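Glutathione S-transferase (Ceriporiopsis subvermispora, PDB 6J3E) probably conjugates glutathione to electrophilic substrates, as a serine-type transferase with a thioredoxin-like N-terminal and a helical C-terminal domain. Local coordinates at residues 122-127 / 212-217; 177-182 / 229-234. All coordinates share one frame; numbering follows the deposited sequence.

Interaction 1 (122-127 / 212-217); sequences AIVRAL and VGWVIW
The benzene half of the Trp214 indole carries Val124 on one face: CG2 of Val124 sits 3.5 Å from the centroid of the six-membered ring, only 14° off its normal, a CH-pi contact. Leu127 approaches the same indole obliquely and reaches the Trp217 ring in like manner, so one leucine serves two tryptophans a helical turn apart. The contact lies in the helical C-terminal domain of the glutathione S-transferase fold and illustrates how large side chains bridge helices that stand well apart. Around 122-127 and 212-217 the two helices run nearly parallel, at 20°, with axes 11.5 Å apart, and the indoles span this wide spacing.

Torsions explain the division of labour. With CG1 of Val124 anti to the backbone N (chi1 166°), CG2 is the branch laid over the indole, while CG1, on the same side of the ring but farther out, comes 3.7 Å from Trp214 CH2. Leu127 CB points toward the other helix, and the extended outer torsion carries CD1 onward to the aromatic groups.

Beyond the pair, Trp214 also meets the ring of Phe119 and packs on Lys26 of helix 22-34, a residue that binds glutathione. Trp217 touches Pro22 and the Trp20 ring. Through its two tryptophans, helix 206-222 therefore lies against the N-terminal domain beside the glutathione site, whereas the contact between 122-127 and 212-217 is wholly apolar. The methyl CD1 of Leu127 lies 4.0 Å from CE3 of Trp214 and 3.9 Å from CZ3 of Trp217.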
loop_
_atom_site.group_PDB
_atom_site.type_symbol
_atom_site.label_atom_id
_atom_site.label_comp_id
_atom_site.label_asym_id
_atom_site.label_seq_id
_atom_site.Cartn_x
_atom_site.Cartn_y
_atom_site.Cartn_z
ATOM N N ALA A 122 1.977 -6.223 3.194
ATOM C CA ALA A 122 0.987 -7.075 3.849
ATOM C C ALA A 122 1.249 -8.568 3.657
ATOM O O ALA A 122 0.952 -9.356 4.559
ATOM C CB ALA A 122 -0.421 -6.747 3.353
ATOM N N ILE A 123 1.780 -8.983 2.511
ATOM C CA ILE A 123 1.844 -10.396 2.132
ATOM C C ILE A 123 3.277 -10.908 2.135
ATOM O O ILE A 123 3.610 -11.848 2.863
ATOM C CB ILE A 123 1.179 -10.632 0.757
ATOM C CG1 ILE A 123 -0.294 -10.205 0.773
ATOM C CG2 ILE A 123 1.328 -12.060 0.321
ATOM C CD1 ILE A 123 -1.013 -10.559 2.055
ATOM N N VAL A 124 4.146 -10.292 1.334
ATOM C CA VAL A 124 5.379 -10.942 0.902
ATOM C C VAL A 124 6.251 -11.296 2.090
ATOM O O VAL A 124 6.804 -12.402 2.159
ATOM C CB VAL A 124 6.128 -10.052 -0.103
ATOM C CG1 VAL A 124 7.566 -10.539 -0.289
ATOM C CG2 VAL A 124 5.405 -10.046 -1.429
ATOM N N ARG A 125 6.385 -10.379 3.052
ATOM C CA ARG A 125 7.220 -10.681 4.209
ATOM C C ARG A 125 6.553 -11.664 5.161
ATOM O O ARG A 125 7.256 -12.357 5.901
ATOM C CB ARG A 125 7.582 -9.405 4.949
ATOM C CG ARG A 125 7.826 -8.252 4.022
ATOM C CD ARG A 125 7.501 -6.954 4.718
ATOM N NE ARG A 125 8.377 -6.731 5.864
ATOM C CZ ARG A 125 8.152 -5.808 6.789
ATOM N NH1 ARG A 125 8.990 -5.657 7.811
ATOM N NH2 ARG A 125 7.068 -5.040 6.703
ATOM N N ALA A 126 5.219 -11.744 5.157
ATOM C CA ALA A 126 4.537 -12.753 5.963
ATOM C C ALA A 126 4.756 -14.149 5.394
ATOM O O ALA A 126 4.912 -15.111 6.150
ATOM C CB ALA A 126 3.042 -12.438 6.053
ATOM N N LEU A 127 4.796 -14.276 4.064
ATOM C CA LEU A 127 5.010 -15.589 3.470
ATOM C C LEU A 127 6.408 -16.117 3.741
ATOM O O LEU A 127 6.572 -17.321 3.973
ATOM C CB LEU A 127 4.763 -15.547 1.970
ATOM C CG LEU A 127 3.341 -15.201 1.576
ATOM C CD1 LEU A 127 3.215 -15.200 0.060
ATOM C CD2 LEU A 127 2.429 -16.223 2.137
ATOM N N VAL A 212 -2.598 -13.611 -7.798
ATOM C CA VAL A 212 -2.562 -15.014 -8.200
ATOM C C VAL A 212 -1.124 -15.456 -8.437
ATOM O O VAL A 212 -0.799 -16.640 -8.291
ATOM C CB VAL A 212 -3.458 -15.252 -9.432
ATOM C CG1 VAL A 212 -4.929 -15.053 -9.055
ATOM C CG2 VAL A 212 -3.061 -14.320 -10.550
ATOM N N GLY A 213 -0.241 -14.523 -8.790
ATOM C CA GLY A 213 1.167 -14.867 -8.866
ATOM C C GLY A 213 1.671 -15.454 -7.562
ATOM O O GLY A 213 2.257 -16.545 -7.533
ATOM N N TRP A 214 1.430 -14.748 -6.459
ATOM C CA TRP A 214 1.981 -15.218 -5.202
ATOM C C TRP A 214 1.179 -16.393 -4.663
ATOM O O TRP A 214 1.754 -17.286 -4.033
ATOM C CB TRP A 214 2.054 -14.061 -4.198
ATOM C CG TRP A 214 3.102 -13.059 -4.570
ATOM C CD1 TRP A 214 2.984 -12.046 -5.494
ATOM C CD2 TRP A 214 4.441 -12.978 -4.060
ATOM N NE1 TRP A 214 4.167 -11.348 -5.588
ATOM C CE2 TRP A 214 5.079 -11.896 -4.722
ATOM C CE3 TRP A 214 5.166 -13.712 -3.119
ATOM C CZ2 TRP A 214 6.409 -11.535 -4.463
ATOM C CZ3 TRP A 214 6.481 -13.351 -2.861
ATOM C CH2 TRP A 214 7.091 -12.270 -3.535
ATOM N N VAL A 215 -0.128 -16.436 -4.933
ATOM C CA VAL A 215 -0.941 -17.527 -4.409
ATOM C C VAL A 215 -0.610 -18.827 -5.124
ATOM O O VAL A 215 -0.510 -19.883 -4.490
ATOM C CB VAL A 215 -2.440 -17.187 -4.499
ATOM C CG1 VAL A 215 -3.290 -18.402 -4.147
ATOM C CG2 VAL A 215 -2.757 -16.072 -3.553
ATOM N N ILE A 216 -0.394 -18.773 -6.443
ATOM C CA ILE A 216 -0.063 -20.000 -7.170
ATOM C C ILE A 216 1.288 -20.538 -6.712
ATOM O O ILE A 216 1.518 -21.755 -6.710
ATOM C CB ILE A 216 -0.117 -19.778 -8.699
ATOM C CG1 ILE A 216 -0.368 -21.101 -9.407
ATOM C CG2 ILE A 216 1.171 -19.170 -9.252
ATOM C CD1 ILE A 216 -1.611 -21.789 -8.948
ATOM N N TRP A 217 2.186 -19.646 -6.286
ATOM C CA TRP A 217 3.442 -20.060 -5.667
ATOM C C TRP A 217 3.178 -20.879 -4.416
ATOM O O TRP A 217 3.784 -21.936 -4.203
ATOM C CB TRP A 217 4.278 -18.816 -5.337
ATOM C CG TRP A 217 5.563 -19.031 -4.579
ATOM C CD1 TRP A 217 6.497 -20.019 -4.779
ATOM C CD2 TRP A 217 6.058 -18.230 -3.494
ATOM N NE1 TRP A 217 7.539 -19.863 -3.906
ATOM C CE2 TRP A 217 7.298 -18.779 -3.105
ATOM C CE3 TRP A 217 5.580 -17.091 -2.828
ATOM C CZ2 TRP A 217 8.064 -18.230 -2.080
ATOM C CZ3 TRP A 217 6.334 -16.555 -1.805
ATOM C CH2 TRP A 217 7.570 -17.120 -1.445
#

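Interaction 2 (177-182 / 229-234)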
loop_
_atom_site.group_PDB
_atom_site.type_symbol
_atom_site.label_atom_id
_atom_site.label_comp_id
_atom_site.label_asym_id
_atom_site.label_seq_id
_atom_site.Cartn_x
_atom_site.Cartn_y
_atom_site.Cartn_z
ATOM N N LYS A 177 -0.042 -14.422 10.791
ATOM C CA LYS A 177 0.340 -13.200 10.106
ATOM C C LYS A 177 0.010 -13.273 8.624
ATOM O O LYS A 177 -0.386 -12.266 8.018
ATOM C CB LYS A 177 1.821 -12.934 10.339
ATOM C CG LYS A 177 2.182 -11.464 10.306
ATOM C CD LYS A 177 3.601 -11.186 10.861
ATOM C CE LYS A 177 4.107 -9.775 10.490
ATOM N NZ LYS A 177 4.823 -9.776 9.172
ATOM N N ILE A 178 0.133 -14.456 8.027
ATOM C CA ILE A 178 -0.204 -14.587 6.616
ATOM C C ILE A 178 -1.698 -14.431 6.413
ATOM O O ILE A 178 -2.142 -13.761 5.472
ATOM C CB ILE A 178 0.287 -15.931 6.050
ATOM C CG1 ILE A 178 1.817 -15.999 6.056
ATOM C CG2 ILE A 178 -0.273 -16.157 4.633
ATOM C CD1 ILE A 178 2.350 -17.433 5.957
ATOM N N ARG A 179 -2.499 -15.060 7.272
ATOM C CA ARG A 179 -3.946 -14.968 7.122
ATOM C C ARG A 179 -4.416 -13.536 7.308
ATOM O O ARG A 179 -5.248 -13.046 6.539
ATOM C CB ARG A 179 -4.662 -15.897 8.109
ATOM C CG ARG A 179 -6.099 -16.196 7.668
ATOM C CD ARG A 179 -7.009 -16.668 8.793
ATOM N NE ARG A 179 -7.122 -18.124 8.828
ATOM C CZ ARG A 179 -8.211 -18.811 8.492
ATOM N NH1 ARG A 179 -9.310 -18.175 8.102
ATOM N NH2 ARG A 179 -8.199 -20.143 8.562
ATOM N N ALA A 180 -3.875 -12.835 8.302
ATOM C CA ALA A 180 -4.262 -11.444 8.498
ATOM C C ALA A 180 -3.866 -10.586 7.291
ATOM O O ALA A 180 -4.618 -9.677 6.887
ATOM C CB ALA A 180 -3.651 -10.921 9.798
ATOM N N GLY A 181 -2.726 -10.897 6.670
ATOM C CA GLY A 181 -2.338 -10.184 5.464
ATOM C C GLY A 181 -3.369 -10.315 4.359
ATOM O O GLY A 181 -3.798 -9.323 3.768
ATOM N N PHE A 182 -3.786 -11.542 4.064
ATOM C CA PHE A 182 -4.825 -11.686 3.057
ATOM C C PHE A 182 -6.164 -11.118 3.522
ATOM O O PHE A 182 -6.983 -10.750 2.683
ATOM C CB PHE A 182 -4.967 -13.147 2.658
ATOM C CG PHE A 182 -3.891 -13.605 1.746
ATOM C CD1 PHE A 182 -2.674 -14.032 2.259
ATOM C CD2 PHE A 182 -4.076 -13.579 0.364
ATOM C CE1 PHE A 182 -1.667 -14.439 1.414
ATOM C CE2 PHE A 182 -3.070 -13.984 -0.493
ATOM C CZ PHE A 182 -1.868 -14.412 0.032
ATOM N N TRP A 229 -2.449 -26.029 2.386
ATOM C CA TRP A 229 -3.067 -25.416 1.215
ATOM C C TRP A 229 -4.569 -25.660 1.185
ATOM O O TRP A 229 -5.346 -24.754 0.831
ATOM C CB TRP A 229 -2.456 -25.924 -0.087
ATOM C CG TRP A 229 -3.325 -25.500 -1.214
ATOM C CD1 TRP A 229 -4.168 -26.289 -1.940
ATOM C CD2 TRP A 229 -3.497 -24.161 -1.716
ATOM N NE1 TRP A 229 -4.829 -25.531 -2.881
ATOM C CE2 TRP A 229 -4.436 -24.224 -2.762
ATOM C CE3 TRP A 229 -2.929 -22.924 -1.395
ATOM C CZ2 TRP A 229 -4.828 -23.100 -3.483
ATOM C CZ3 TRP A 229 -3.319 -21.807 -2.116
ATOM C CH2 TRP A 229 -4.263 -21.903 -3.140
ATOM N N LYS A 230 -4.999 -26.886 1.504
ATOM C CA LYS A 230 -6.434 -27.133 1.514
ATOM C C LYS A 230 -7.134 -26.233 2.528
ATOM O O LYS A 230 -8.278 -25.818 2.299
ATOM C CB LYS A 230 -6.718 -28.628 1.752
ATOM C CG LYS A 230 -7.035 -29.380 0.417
ATOM C CD LYS A 230 -8.162 -28.638 -0.395
ATOM C CE LYS A 230 -8.961 -29.448 -1.488
ATOM N NZ LYS A 230 -8.421 -29.470 -2.875
ATOM N N ASP A 231 -6.438 -25.863 3.605
ATOM C CA ASP A 231 -6.963 -24.861 4.528
ATOM C C ASP A 231 -6.977 -23.477 3.892
ATOM O O ASP A 231 -7.929 -22.707 4.079
ATOM C CB ASP A 231 -6.128 -24.840 5.807
ATOM C CG ASP A 231 -6.547 -23.732 6.766
ATOM O OD1 ASP A 231 -7.734 -23.694 7.179
ATOM O OD2 ASP A 231 -5.682 -22.888 7.112
ATOM N N PHE A 232 -5.921 -23.147 3.139
ATOM C CA PHE A 232 -5.822 -21.831 2.517
ATOM C C PHE A 232 -7.025 -21.545 1.637
ATOM O O PHE A 232 -7.490 -20.401 1.569
ATOM C CB PHE A 232 -4.530 -21.732 1.693
ATOM C CG PHE A 232 -4.148 -20.326 1.302
ATOM C CD1 PHE A 232 -4.766 -19.685 0.244
ATOM C CD2 PHE A 232 -3.138 -19.653 1.974
ATOM C CE1 PHE A 232 -4.406 -18.408 -0.119
ATOM C CE2 PHE A 232 -2.760 -18.371 1.595
ATOM C CZ PHE A 232 -3.400 -17.752 0.554
ATOM N N GLU A 233 -7.538 -22.557 0.936
ATOM C CA GLU A 233 -8.617 -22.227 0.018
ATOM C C GLU A 233 -9.963 -22.062 0.709
ATOM O O GLU A 233 -10.944 -21.740 0.030
ATOM C CB GLU A 233 -8.739 -23.245 -1.125
ATOM C CG GLU A 233 -8.138 -24.620 -0.956
ATOM C CD GLU A 233 -8.260 -25.424 -2.231
ATOM O OE1 GLU A 233 -7.695 -25.007 -3.271
ATOM O OE2 GLU A 233 -8.983 -26.438 -2.209
ATOM N N THR A 234 -10.045 -22.253 2.027
ATOM C CA THR A 234 -11.261 -21.894 2.742
ATOM C C THR A 234 -11.226 -20.472 3.276
ATOM O O THR A 234 -12.241 -19.993 3.790
ATOM C CB THR A 234 -11.505 -22.833 3.916
ATOM O OG1 THR A 234 -10.721 -22.394 5.037
ATOM C CG2 THR A 234 -11.132 -24.261 3.547
#
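Asp231 faces Arg179 across a long salt bridge, OD1 standing 3.8 Å from NH2. The side chains cross at about a right angle with guanidinium and carboxylate planes 51° apart, a geometry unlike the flat, two-pronged pairing of these groups. Each has another partner in Trp235: OD2 of Asp231 accepts a hydrogen bond from the indole NE1, and the Arg179 guanidinium makes a cation-pi contact with the ring.

Phe232 follows and makes the aromatic part of the contact, a T-shaped stack in which the edge of Phe232 meets the face of Phe182 with the planes at 84°. Its CG is anti to the backbone N (chi1 -165°), which swings the ring toward helix 169-189 and sets CZ 3.7 Å above the plane of the Phe182 ring, offset toward the rim. The centroids are 5.1 Å apart. Replacing Phe182 with alanine would probably leave the CZ edge of Phe232 without the ring face it meets, and take from Trp240 its edge-to-face partner.

Glu233 turns back to form a salt bridge with Lys230 of the preceding turn, while Thr234 secures the chain just beyond it: its N and OG1 both donate to the carbonyl O of Asp231.

Helix 227-232 is thus docked beside helix 169-189. Phe182 also packs on Val215 of helix 206-222 and Ile123 of helix 109-136, and Trp229, at the start of the segment, rests on helices 206-222 and 235-247.

Taken together, the two contacts show chemistry following depth within one helical domain. Interaction 1 is largely buried near the centre of the chain and relies on aliphatic groups against indoles; interaction 2 lies farther out, where a buried phenylalanine pair is accompanied by a long salt bridge at the surface side. They share no helix, and their segments alternate along the sequence. The centres of interaction 1 and interaction 2 are nevertheless about 10 Å apart. Helices 109-136 and 169-189 join them directly: Ile123 CD1 comes 3.3 Å from the backbone C of Gly181, and Leu127 CD2 packs on Ile178 CG2. One contact borders the glutathione site, whereas the other builds the more distant side of the domain.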